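Local coordinates for beta-mannosidase (Trichoderma harzianum, PDB 4CVU), which probably hydrolyses terminal beta-linked mannose residues from the non-reducing ends of mannosides, as a fungal glycoside hydrolase of family 2, at residues G319-S331 and P338-T350. Sequence-based numbering, arbitrary orientation. Where two conformers were deposited one is given.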
# COMPACT_ATOMS: atom_id res chain seq x y z
N GLY A 319 -1.78 16.35 43.50
CA GLY A 319 -2.65 17.43 43.92
C GLY A 319 -3.42 17.99 42.76
O GLY A 319 -3.60 17.32 41.75
N ASN A 320 -3.86 19.24 42.90
CA ASN A 320 -4.71 19.84 41.85
C ASN A 320 -3.88 20.59 40.85
O ASN A 320 -2.82 21.10 41.18
CB ASN A 320 -5.75 20.78 42.45
CG ASN A 320 -6.81 20.05 43.25
OD1 ASN A 320 -6.89 18.83 43.23
ND2 ASN A 320 -7.63 20.80 43.97
N GLN A 321 -4.41 20.68 39.63
CA GLN A 321 -3.76 21.43 38.58
C GLN A 321 -4.36 22.84 38.52
O GLN A 321 -4.88 23.28 37.52
CB GLN A 321 -3.87 20.67 37.24
CG GLN A 321 -2.95 19.45 37.22
CD GLN A 321 -3.45 18.34 38.12
OE1 GLN A 321 -4.58 17.90 37.97
NE2 GLN A 321 -2.61 17.88 39.05
N GLN A 322 -4.23 23.54 39.64
CA GLN A 322 -4.79 24.88 39.78
C GLN A 322 -4.13 25.86 38.81
O GLN A 322 -2.92 26.05 38.84
CB GLN A 322 -4.59 25.39 41.21
CG GLN A 322 -5.26 26.73 41.49
CD GLN A 322 -6.78 26.62 41.52
OE1 GLN A 322 -7.33 25.84 42.31
NE2 GLN A 322 -7.46 27.40 40.68
N LEU A 323 -4.95 26.48 37.98
CA LEU A 323 -4.46 27.48 37.05
C LEU A 323 -5.28 28.75 37.22
O LEU A 323 -6.40 28.69 37.73
CB LEU A 323 -4.55 26.98 35.59
CG LEU A 323 -3.65 25.77 35.33
CD1 LEU A 323 -3.96 25.21 33.97
CD2 LEU A 323 -2.17 26.13 35.47
N TYR A 324 -4.73 29.87 36.74
CA TYR A 324 -5.41 31.15 36.79
C TYR A 324 -5.23 31.88 35.47
O TYR A 324 -4.19 31.76 34.85
CB TYR A 324 -4.82 32.01 37.93
CG TYR A 324 -5.06 31.50 39.34
CD1 TYR A 324 -6.24 31.80 40.01
CD2 TYR A 324 -4.09 30.78 40.02
CE1 TYR A 324 -6.47 31.36 41.31
CE2 TYR A 324 -4.30 30.34 41.31
CZ TYR A 324 -5.49 30.64 41.96
OH TYR A 324 -5.71 30.19 43.23
N ASN A 325 -6.23 32.65 35.07
CA ASN A 325 -6.07 33.60 33.97
C ASN A 325 -5.58 34.96 34.50
O ASN A 325 -6.13 35.49 35.45
CB ASN A 325 -7.37 33.75 33.18
CG ASN A 325 -7.72 32.47 32.38
OD1 ASN A 325 -6.88 31.59 32.19
ND2 ASN A 325 -8.96 32.39 31.90
N ILE A 326 -4.54 35.50 33.87
CA ILE A 326 -4.02 36.81 34.18
C ILE A 326 -4.15 37.63 32.92
O ILE A 326 -3.54 37.30 31.90
CB ILE A 326 -2.56 36.77 34.71
CG1 ILE A 326 -2.01 38.20 34.90
CG2 ILE A 326 -1.62 36.01 33.80
CD1 ILE A 326 -0.70 38.26 35.69
N THR A 327 -4.97 38.68 33.00
CA THR A 327 -5.11 39.66 31.94
C THR A 327 -4.36 40.92 32.35
O THR A 327 -4.58 41.46 33.45
CB THR A 327 -6.59 39.97 31.65
OG1 THR A 327 -7.29 38.76 31.32
CG2 THR A 327 -6.74 40.95 30.50
N VAL A 328 -3.46 41.38 31.48
CA VAL A 328 -2.60 42.54 31.74
C VAL A 328 -2.96 43.65 30.78
O VAL A 328 -2.88 43.46 29.58
CB VAL A 328 -1.11 42.20 31.54
CG1 VAL A 328 -0.24 43.41 31.80
CG2 VAL A 328 -0.68 41.04 32.42
N SER A 329 -3.33 44.82 31.30
CA SER A 329 -3.69 45.98 30.47
C SER A 329 -2.67 47.11 30.63
O SER A 329 -2.24 47.42 31.75
CB SER A 329 -5.09 46.49 30.83
OG SER A 329 -6.06 45.46 30.78
N VAL A 330 -2.30 47.72 29.51
CA VAL A 330 -1.40 48.85 29.50
C VAL A 330 -2.16 50.11 29.08
O VAL A 330 -2.74 50.17 28.00
CB VAL A 330 -0.20 48.61 28.55
CG1 VAL A 330 0.76 49.80 28.59
CG2 VAL A 330 0.52 47.33 28.91
N SER A 331 -2.17 51.10 29.97
CA SER A 331 -2.80 52.38 29.71
C SER A 331 -1.80 53.51 29.74
O SER A 331 -0.68 53.38 30.27
CB SER A 331 -3.92 52.66 30.71
OG SER A 331 -5.11 52.04 30.30
N PRO A 338 -7.38 51.01 27.92
CA PRO A 338 -6.08 50.43 27.57
C PRO A 338 -5.84 50.39 26.08
O PRO A 338 -6.76 50.24 25.31
CB PRO A 338 -6.19 49.01 28.11
CG PRO A 338 -7.12 49.13 29.26
CD PRO A 338 -8.16 50.10 28.78
N ILE A 339 -4.59 50.56 25.69
CA ILE A 339 -4.19 50.43 24.30
C ILE A 339 -3.43 49.12 24.01
O ILE A 339 -3.17 48.82 22.86
CB ILE A 339 -3.32 51.63 23.83
CG1 ILE A 339 -2.06 51.77 24.70
CG2 ILE A 339 -4.13 52.93 23.85
CD1 ILE A 339 -1.02 52.66 24.08
N LEU A 340 -3.07 48.37 25.06
CA LEU A 340 -2.45 47.04 24.92
C LEU A 340 -2.98 46.10 26.01
O LEU A 340 -2.89 46.40 27.18
CB LEU A 340 -0.92 47.13 25.00
CG LEU A 340 -0.08 45.86 24.93
CD1 LEU A 340 -0.26 45.17 23.58
CD2 LEU A 340 1.38 46.18 25.16
N VAL A 341 -3.56 44.98 25.60
CA VAL A 341 -4.12 43.99 26.52
C VAL A 341 -3.54 42.62 26.16
O VAL A 341 -3.44 42.28 24.99
CB VAL A 341 -5.65 43.98 26.43
CG1 VAL A 341 -6.26 42.99 27.41
CG2 VAL A 341 -6.20 45.37 26.69
N SER A 342 -3.13 41.85 27.15
CA SER A 342 -2.55 40.51 26.91
C SER A 342 -3.08 39.57 27.97
O SER A 342 -3.16 39.95 29.13
CB SER A 342 -1.03 40.56 26.99
OG SER A 342 -0.47 39.31 26.65
N GLN A 343 -3.43 38.36 27.57
CA GLN A 343 -3.93 37.36 28.49
C GLN A 343 -3.16 36.05 28.35
O GLN A 343 -2.93 35.59 27.25
CB GLN A 343 -5.41 37.12 28.22
CG GLN A 343 -6.06 36.16 29.19
CD GLN A 343 -7.55 36.05 28.95
OE1 GLN A 343 -8.21 37.02 28.56
NE2 GLN A 343 -8.10 34.86 29.19
N ARG A 344 -2.75 35.49 29.47
CA ARG A 344 -2.15 34.18 29.54
C ARG A 344 -2.80 33.34 30.65
O ARG A 344 -3.40 33.88 31.58
CB ARG A 344 -0.65 34.33 29.81
CG ARG A 344 0.15 34.95 28.66
CD ARG A 344 0.04 34.16 27.37
NE ARG A 344 0.93 34.64 26.32
CZ ARG A 344 0.62 35.54 25.39
NH1 ARG A 344 -0.56 36.10 25.36
NH2 ARG A 344 1.51 35.88 24.48
N ARG A 345 -2.66 32.02 30.56
CA ARG A 345 -3.07 31.14 31.66
C ARG A 345 -1.81 30.69 32.42
O ARG A 345 -0.85 30.24 31.83
CB ARG A 345 -3.89 29.96 31.15
CG ARG A 345 -4.42 29.09 32.29
CD ARG A 345 -5.42 28.03 31.84
NE ARG A 345 -4.80 27.01 31.01
CZ ARG A 345 -5.40 25.93 30.52
NH1 ARG A 345 -6.68 25.69 30.79
NH2 ARG A 345 -4.70 25.07 29.78
N VAL A 346 -1.83 30.85 33.73
CA VAL A 346 -0.64 30.64 34.56
C VAL A 346 -0.89 29.76 35.79
O VAL A 346 -2.02 29.48 36.14
CB VAL A 346 -0.06 32.01 35.02
CG1 VAL A 346 0.23 32.89 33.81
CG2 VAL A 346 -1.00 32.74 35.97
N GLY A 347 0.18 29.35 36.45
CA GLY A 347 0.10 28.63 37.72
C GLY A 347 1.07 29.19 38.74
O GLY A 347 2.10 29.79 38.39
N PHE A 348 0.72 29.02 40.01
CA PHE A 348 1.59 29.37 41.11
C PHE A 348 2.24 28.11 41.62
O PHE A 348 1.59 27.28 42.24
CB PHE A 348 0.79 30.06 42.24
CG PHE A 348 0.34 31.43 41.89
CD1 PHE A 348 -0.83 31.63 41.17
CD2 PHE A 348 1.10 32.54 42.26
CE1 PHE A 348 -1.24 32.92 40.85
CE2 PHE A 348 0.70 33.82 41.94
CZ PHE A 348 -0.47 34.01 41.23
N ARG A 349 3.51 27.95 41.28
CA ARG A 349 4.33 26.87 41.80
C ARG A 349 5.80 27.14 41.58
O ARG A 349 6.18 27.98 40.77
CB ARG A 349 3.96 25.50 41.19
CG ARG A 349 3.73 25.47 39.69
CD ARG A 349 5.01 25.29 38.89
NE ARG A 349 5.61 26.58 38.57
CZ ARG A 349 6.34 26.82 37.49
NH1 ARG A 349 6.56 25.88 36.59
NH2 ARG A 349 6.84 28.04 37.32
N THR A 350 6.62 26.44 42.35
CA THR A 350 8.06 26.47 42.16
C THR A 350 8.46 25.12 41.62
O THR A 350 7.96 24.08 42.07
CB THR A 350 8.83 26.75 43.47
OG1 THR A 350 8.62 25.69 44.40
CG2 THR A 350 8.40 28.10 44.08
O HOH W 1 -1.68 27.80 40.80
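Two torsions bring Arg345 to Leu323: CG lies anti to the backbone N (chi1 -175°), and a bend at chi3 (68°) turns the guanidinium so that Leu323 CD1 rests over one of its faces, 3.6 Å from Arg345 NE. Asn325 OD1 touches the aliphatic part of the same arginine, 3.5 Å from Arg345 CG. The guanidinium also hydrogen-bonds through NH2 to Glu438, so an alanine here would probably leave that carboxylate without its mate and remove the flat cover over Leu323 CD1. Strands 324-331 and 340-346 form an antiparallel hairpin whose alternate pairs are hydrogen-bonded. At Tyr324 and Val346 the two backbone bonds are each 2.8 Å, Tyr324 N to Val346 O and Val346 N to Tyr324 O, the latter nearly straight at 173°. The other end is less regular: Val330 O accepts from Ile339 N at 3.0 Å and only weakly from Leu340 N at 3.5 Å, the mark of a classic beta bulge just after the turn. On the face carrying Tyr324, Ile326 and Val346, Ile326 CG2 packs on Val346 CG1 at 3.6 Å. The Tyr324 and Phe348 rings approach obliquely, Tyr324 CD2 lying 3.6 Å from Phe348 CD1 at the latter's edge. A water bridges Gln322 O and Phe348 N where the strands part. That face covers strands 227-237 and 252-261 of the family 2 immunoglobulin-like beta-sandwich: Ile326 meets Val254, Val346 meets Ile235, and Ser342 OG hydrogen-bonds Thr231. Strand 324-332 pairs on its other side with strand 268-276, while strand 340-346 ends the sheet, with Glu438 of helix 430-439 reaching Arg345.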